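Local coordinates for lipase-specific foldase (Burkholderia glumae, PDB 2ES4), which assists the folding of an extracellular lipase during its passage through the periplasm, at residues 97-101 and 102-106; 114-118 and 119-123; 255-258 and 259-263. All coordinates share one frame; numbering follows the deposited sequence.

Overall arrangement
All three contacts lie where helices begin or end in a chain built of helices without strands, so together they exemplify how short connections are secured in such a fold. They follow one another in series. Contact 1 starts helix 101-116; contact 2 closes that helix and opens helix 120-137. Their centres are 21 Å apart, with nearest atoms about 9 Å from each other, on the same side of the chain's centre. Contact 3 links helix 250-258 to helix 263-294, with its centre 55 Å from that of contact 1 and 52 Å from that of contact 2. Contacts 1 and 3 lie on opposite sides of the chain's centre, consistent with an extended helical scaffold.

Contact 1: residues 97-101 and 102-106; sequences GELTP and AALDA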
loop_
_atom_site.group_PDB
_atom_site.type_symbol
_atom_site.label_atom_id
_atom_site.label_comp_id
_atom_site.label_asym_id
_atom_site.label_seq_id
_atom_site.Cartn_x
_atom_site.Cartn_y
_atom_site.Cartn_z
ATOM N N GLY B 97 -7.587 -13.918 12.550
ATOM C CA GLY B 97 -8.801 -13.139 12.701
ATOM C C GLY B 97 -10.057 -13.812 12.182
ATOM O O GLY B 97 -11.165 -13.346 12.449
ATOM N N GLU B 98 -9.888 -14.904 11.437
ATOM C CA GLU B 98 -11.019 -15.631 10.866
ATOM C C GLU B 98 -11.162 -17.020 11.466
ATOM O O GLU B 98 -12.010 -17.800 11.030
ATOM C CB GLU B 98 -10.853 -15.772 9.349
ATOM C CG GLU B 98 -10.593 -14.486 8.625
ATOM C CD GLU B 98 -10.379 -14.658 7.140
ATOM O OE1 GLU B 98 -9.436 -15.374 6.742
ATOM O OE2 GLU B 98 -11.147 -14.051 6.370
ATOM N N LEU B 99 -10.317 -17.337 12.444
ATOM C CA LEU B 99 -10.334 -18.652 13.079
ATOM C C LEU B 99 -10.364 -18.575 14.588
ATOM O O LEU B 99 -9.918 -17.592 15.184
ATOM C CB LEU B 99 -9.099 -19.458 12.660
ATOM C CG LEU B 99 -8.854 -19.749 11.177
ATOM C CD1 LEU B 99 -7.500 -20.377 10.991
ATOM C CD2 LEU B 99 -9.963 -20.624 10.629
ATOM N N THR B 100 -10.914 -19.617 15.207
ATOM C CA THR B 100 -10.964 -19.704 16.659
ATOM C C THR B 100 -9.548 -20.112 17.059
ATOM O O THR B 100 -8.813 -20.667 16.226
ATOM C CB THR B 100 -11.958 -20.796 17.132
ATOM O OG1 THR B 100 -11.523 -22.079 16.676
ATOM C CG2 THR B 100 -13.348 -20.507 16.635
ATOM N N PRO B 101 -9.127 -19.826 18.312
ATOM C CA PRO B 101 -7.773 -20.214 18.731
ATOM C C PRO B 101 -7.486 -21.702 18.486
ATOM O O PRO B 101 -6.407 -22.059 18.005
ATOM C CB PRO B 101 -7.784 -19.884 20.217
ATOM C CG PRO B 101 -8.662 -18.672 20.269
ATOM C CD PRO B 101 -9.796 -19.061 19.387
ATOM N N ALA B 102 -8.500 -22.540 18.719
ATOM C CA ALA B 102 -8.397 -23.985 18.515
ATOM C C ALA B 102 -8.220 -24.334 17.040
ATOM O O ALA B 102 -7.352 -25.134 16.694
ATOM C CB ALA B 102 -9.620 -24.687 19.073
ATOM N N ALA B 103 -9.022 -23.704 16.176
ATOM C CA ALA B 103 -8.941 -23.934 14.732
ATOM C C ALA B 103 -7.579 -23.515 14.195
ATOM O O ALA B 103 -7.001 -24.203 13.353
ATOM C CB ALA B 103 -10.022 -23.176 14.020
ATOM N N LEU B 104 -7.054 -22.413 14.731
ATOM C CA LEU B 104 -5.746 -21.901 14.335
ATOM C C LEU B 104 -4.654 -22.909 14.673
ATOM O O LEU B 104 -3.834 -23.251 13.817
ATOM C CB LEU B 104 -5.459 -20.566 15.029
ATOM C CG LEU B 104 -4.097 -19.902 14.799
ATOM C CD1 LEU B 104 -3.887 -19.593 13.320
ATOM C CD2 LEU B 104 -4.011 -18.645 15.636
ATOM N N ASP B 105 -4.680 -23.408 15.908
ATOM C CA ASP B 105 -3.700 -24.386 16.366
ATOM C C ASP B 105 -3.727 -25.645 15.506
ATOM O O ASP B 105 -2.674 -26.147 15.117
ATOM C CB ASP B 105 -3.944 -24.758 17.825
ATOM C CG ASP B 105 -2.888 -25.703 18.361
ATOM O OD1 ASP B 105 -1.733 -25.264 18.520
ATOM O OD2 ASP B 105 -3.207 -26.892 18.580
ATOM N N ALA B 106 -4.934 -26.118 15.188
ATOM C CA ALA B 106 -5.113 -27.311 14.360
ATOM C C ALA B 106 -4.509 -27.106 12.976
ATOM O O ALA B 106 -3.850 -28.004 12.440
ATOM C CB ALA B 106 -6.583 -27.654 14.240
#
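Thr100 and Leu99 fold against Ala103 and Leu104 in a local N-capping contact, where the loop after helix 84-90 turns into helix 101-116. It is a helix N-terminus with Thr100 as N-cap and a hydrophobic staple between Leu99, the residue before the cap, and Leu104, on the helix's first turn.

The cap itself is one bond: Ala103 N gives its hydrogen to Thr100 OG1 at 3.0 Å, with an N-H...O angle of 157°. With chi1 at 63°, OG1 sits between the backbone N and the carbonyl carbon of Thr100, facing the start of the helix, while the CG2 methyl is anti to the carbonyl carbon, beside the backbone N. The cap thereby satisfies an amide that has no preceding turn of helix to supply its acceptor. The ladder of main-chain bonds then starts with Leu104 N to Thr100 O, 2.9 Å, and Asp105 N to Pro101 O, 3.0 Å. Pro101 suits the first helical position, because its ring nitrogen has no hydrogen to offer and none is needed there.

The apolar half of the motif lies beside these bonds. Leu99 CB packs on the methyl CB of Ala103 at 4.1 Å, and the CD1 branch reaches farther, over the backbone of Leu104. Leu104 in turn touches Leu93 and Gln96 in the preceding loop. The carboxylate of Asp105 has its partners beyond the capping turn: OD1 is hydrogen-bonded to Trp129 and salt-bridged to Arg133, both on helix 120-137, and OD2 forms a salt bridge with Arg109, one turn further along the same helix. The staple closes where Leu99 CD1 stands 4.4 Å from Leu104 CD1.

Contact 2: residues 114-118 and 119-123; sequences AQLDG and SPAQA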
loop_
_atom_site.group_PDB
_atom_site.type_symbol
_atom_site.label_atom_id
_atom_site.label_comp_id
_atom_site.label_asym_id
_atom_site.label_seq_id
_atom_site.Cartn_x
_atom_site.Cartn_y
_atom_site.Cartn_z
ATOM N N ALA B 114 2.295 -31.449 6.953
ATOM C CA ALA B 114 2.339 -31.530 5.495
ATOM C C ALA B 114 3.772 -31.482 4.955
ATOM O O ALA B 114 4.117 -32.214 4.029
ATOM C CB ALA B 114 1.516 -30.416 4.896
ATOM N N GLN B 115 4.609 -30.666 5.589
ATOM C CA GLN B 115 6.000 -30.515 5.183
ATOM C C GLN B 115 6.968 -31.467 5.875
ATOM O O GLN B 115 7.883 -31.998 5.242
ATOM C CB GLN B 115 6.471 -29.077 5.423
ATOM C CG GLN B 115 5.832 -28.029 4.527
ATOM C CD GLN B 115 6.432 -26.645 4.721
ATOM O OE1 GLN B 115 7.645 -26.498 4.895
ATOM N NE2 GLN B 115 5.585 -25.625 4.690
ATOM N N LEU B 116 6.782 -31.655 7.181
ATOM C CA LEU B 116 7.687 -32.479 7.978
ATOM C C LEU B 116 7.091 -33.722 8.622
ATOM O O LEU B 116 7.621 -34.208 9.622
ATOM C CB LEU B 116 8.320 -31.604 9.064
ATOM C CG LEU B 116 8.833 -30.222 8.661
ATOM C CD1 LEU B 116 9.257 -29.447 9.860
ATOM C CD2 LEU B 116 9.962 -30.360 7.652
ATOM N N ASP B 117 6.026 -34.266 8.036
ATOM C CA ASP B 117 5.377 -35.468 8.584
ATOM C C ASP B 117 6.349 -36.612 8.786
ATOM O O ASP B 117 7.042 -37.017 7.850
ATOM C CB ASP B 117 4.264 -35.952 7.660
ATOM C CG ASP B 117 2.962 -36.240 8.389
ATOM O OD1 ASP B 117 1.950 -36.474 7.698
ATOM O OD2 ASP B 117 2.941 -36.237 9.638
ATOM N N GLY B 118 6.444 -37.067 10.033
ATOM C CA GLY B 118 7.333 -38.166 10.373
ATOM C C GLY B 118 8.811 -37.833 10.297
ATOM O O GLY B 118 9.545 -38.432 9.503
ATOM N N SER B 119 9.238 -36.866 11.103
ATOM C CA SER B 119 10.636 -36.451 11.130
ATOM C C SER B 119 10.930 -35.663 12.400
ATOM O O SER B 119 10.016 -35.077 12.991
ATOM C CB SER B 119 10.976 -35.601 9.887
ATOM O OG SER B 119 10.315 -34.353 9.912
ATOM N N PRO B 120 12.212 -35.637 12.839
ATOM C CA PRO B 120 12.608 -34.901 14.049
ATOM C C PRO B 120 12.263 -33.416 13.951
ATOM O O PRO B 120 11.880 -32.796 14.947
ATOM C CB PRO B 120 14.118 -35.108 14.083
ATOM C CG PRO B 120 14.281 -36.461 13.474
ATOM C CD PRO B 120 13.371 -36.386 12.303
ATOM N N ALA B 121 12.331 -32.884 12.729
ATOM C CA ALA B 121 12.019 -31.485 12.447
ATOM C C ALA B 121 10.583 -31.142 12.830
ATOM O O ALA B 121 10.331 -30.065 13.359
ATOM C CB ALA B 121 12.262 -31.178 10.995
ATOM N N GLN B 122 9.657 -32.075 12.596
ATOM C CA GLN B 122 8.248 -31.875 12.939
ATOM C C GLN B 122 8.061 -31.577 14.418
ATOM O O GLN B 122 7.399 -30.603 14.773
ATOM C CB GLN B 122 7.414 -33.093 12.550
ATOM C CG GLN B 122 5.985 -33.068 13.073
ATOM C CD GLN B 122 5.144 -34.199 12.555
ATOM O OE1 GLN B 122 5.562 -35.359 12.550
ATOM N NE2 GLN B 122 3.936 -33.870 12.120
ATOM N N ALA B 123 8.667 -32.409 15.267
ATOM C CA ALA B 123 8.585 -32.232 16.714
ATOM C C ALA B 123 9.264 -30.924 17.098
ATOM O O ALA B 123 8.759 -30.179 17.942
ATOM C CB ALA B 123 9.244 -33.393 17.428
#
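Gln122 reaches back from the first turn of helix 120-137 to the loop just before it and to Leu116, near the C-terminal end of helix 101-116, and its atoms can be followed outward as an example of a side chain that ties a connection together. CB lies 3.1 Å from Leu116 O and 3.9 Å from Leu116 CB. CG is anti to the backbone N (chi1 170°), and the chain runs extended beyond it, carrying the amide alongside the loop; CG and CD both stay close to Leu116 O, CD at 3.8 Å. There OE1 accepts from Gly118 N at 3.2 Å; the donor stands 49° out of the amide carbonyl plane, well above it. NE2 comes within 3.6 Å of Asp117 OD2, the two side chains running side by side with carboxylate and amide planes 86° apart.

Ser119, the N-cap, turns its hydroxyl to the preceding helix: OG donates to Leu116 O at 2.7 Å, tilted out of that carbonyl's plane. The Leu116 carbonyl is thus bonded by the side chain of the N-cap residue. Gly118, with positive phi, lies within the short link over which the chain turns back. Beneath the polar atoms, Leu116 CD1 meets the methyl CB of Ala121 at 3.6 Å, and both residues pack on Leu73 of an N-terminal loop, forming a small apolar patch.

With Gln122 also touching Ile112 and Ala113 of the first helix, this is the corner of an antiparallel helical hairpin: a short loop whose N-cap serine and third helical residue both bind back to the loop and the helix before it.

Contact 3: residues 255-258 and 259-263; sequences AQIA and QTLGP
A helix C-terminal turn ends helix 250-258: one carbonyl oxygen, Ile257 O, receives the amides of Thr260, Leu261 and Gly262, the last through the i+5 bond of a pi-turn. Leu261 N is nearest to Ile257 O at 2.7 Å, as the i+4 bond of a helix, approaching nearly along the carbonyl direction; Thr260 N lies 3.1 Å from the same oxygen but above the carbonyl plane, and Gly262 N is 3.2 Å from it. Thr260 OG1 is 3.2 Å from both Gln256 O and Ile257 O.

Beside these bonds, the chain of Gln256 is bent at chi2 (53°), which brings its amide up to that of Gln259. The planes stand 73° apart, and a water accepts from both, 3.0 Å from Gln256 NE2 and 2.8 Å from Gln259 NE2. On the apolar side, Ile257 CG2 packs alongside Leu261 CB at 3.8 Å.

Gly262 occupies the N-cap position of helix 263-294, whose first residue is Pro263. The turn lies against helices 221-245 and 263-294: Ile257 touches Leu243 of the former and Ala266 of the latter, while Leu261 rests on Ala236 of helix 221-245.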
loop_
_atom_site.group_PDB
_atom_site.type_symbol
_atom_site.label_atom_id
_atom_site.label_comp_id
_atom_site.label_asym_id
_atom_site.label_seq_id
_atom_site.Cartn_x
_atom_site.Cartn_y
_atom_site.Cartn_z
ATOM N N ALA B 255 20.030 7.636 -27.444
ATOM C CA ALA B 255 21.476 7.844 -27.335
ATOM C C ALA B 255 21.998 7.832 -25.906
ATOM O O ALA B 255 22.936 7.092 -25.591
ATOM C CB ALA B 255 21.877 9.131 -28.023
ATOM N N GLN B 256 21.358 8.611 -25.039
ATOM C CA GLN B 256 21.765 8.690 -23.646
ATOM C C GLN B 256 21.549 7.397 -22.862
ATOM O O GLN B 256 22.417 6.977 -22.091
ATOM C CB GLN B 256 21.076 9.862 -22.946
ATOM C CG GLN B 256 21.563 10.105 -21.516
ATOM C CD GLN B 256 23.074 10.240 -21.429
ATOM O OE1 GLN B 256 23.680 11.032 -22.157
ATOM N NE2 GLN B 256 23.692 9.427 -20.575
ATOM N N ILE B 257 20.395 6.773 -23.059
ATOM C CA ILE B 257 20.092 5.528 -22.368
ATOM C C ILE B 257 20.961 4.374 -22.866
ATOM O O ILE B 257 21.355 3.512 -22.079
ATOM C CB ILE B 257 18.601 5.166 -22.490
ATOM C CG1 ILE B 257 17.737 6.219 -21.798
ATOM C CG2 ILE B 257 18.307 3.806 -21.860
ATOM C CD1 ILE B 257 17.988 6.357 -20.306
ATOM N N ALA B 258 21.279 4.381 -24.158
ATOM C CA ALA B 258 22.109 3.329 -24.750
ATOM C C ALA B 258 23.479 3.220 -24.120
ATOM O O ALA B 258 24.001 2.114 -23.962
ATOM C CB ALA B 258 22.238 3.520 -26.238
ATOM N N GLN B 259 24.029 4.360 -23.707
ATOM C CA GLN B 259 25.348 4.373 -23.088
ATOM C C GLN B 259 25.346 4.237 -21.570
ATOM O O GLN B 259 26.372 4.453 -20.923
ATOM C CB GLN B 259 26.148 5.602 -23.525
ATOM C CG GLN B 259 25.540 6.936 -23.144
ATOM C CD GLN B 259 26.411 8.098 -23.545
ATOM O OE1 GLN B 259 26.806 8.224 -24.706
ATOM N NE2 GLN B 259 26.722 8.963 -22.584
ATOM N N THR B 260 24.185 3.912 -20.998
ATOM C CA THR B 260 24.072 3.727 -19.557
ATOM C C THR B 260 23.335 2.435 -19.221
ATOM O O THR B 260 23.870 1.581 -18.513
ATOM C CB THR B 260 23.387 4.910 -18.872
ATOM O OG1 THR B 260 22.120 5.176 -19.489
ATOM C CG2 THR B 260 24.258 6.171 -18.923
ATOM N N LEU B 261 22.130 2.273 -19.763
ATOM C CA LEU B 261 21.329 1.074 -19.514
ATOM C C LEU B 261 21.441 0.009 -20.591
ATOM O O LEU B 261 21.014 -1.130 -20.385
ATOM C CB LEU B 261 19.857 1.445 -19.315
ATOM C CG LEU B 261 19.534 2.435 -18.194
ATOM C CD1 LEU B 261 18.027 2.617 -18.102
ATOM C CD2 LEU B 261 20.098 1.925 -16.875
ATOM N N GLY B 262 22.012 0.372 -21.735
ATOM C CA GLY B 262 22.150 -0.586 -22.815
ATOM C C GLY B 262 21.179 -0.319 -23.946
ATOM O O GLY B 262 20.149 0.342 -23.736
ATOM N N PRO B 263 21.458 -0.843 -25.156
ATOM C CA PRO B 263 20.611 -0.659 -26.344
ATOM C C PRO B 263 19.172 -1.178 -26.284
ATOM O O PRO B 263 18.289 -0.599 -26.922
ATOM C CB PRO B 263 21.425 -1.330 -27.449
ATOM C CG PRO B 263 22.186 -2.351 -26.720
ATOM C CD PRO B 263 22.640 -1.660 -25.491
HETATM O O HOH W 1 26.543 8.812 -19.837
#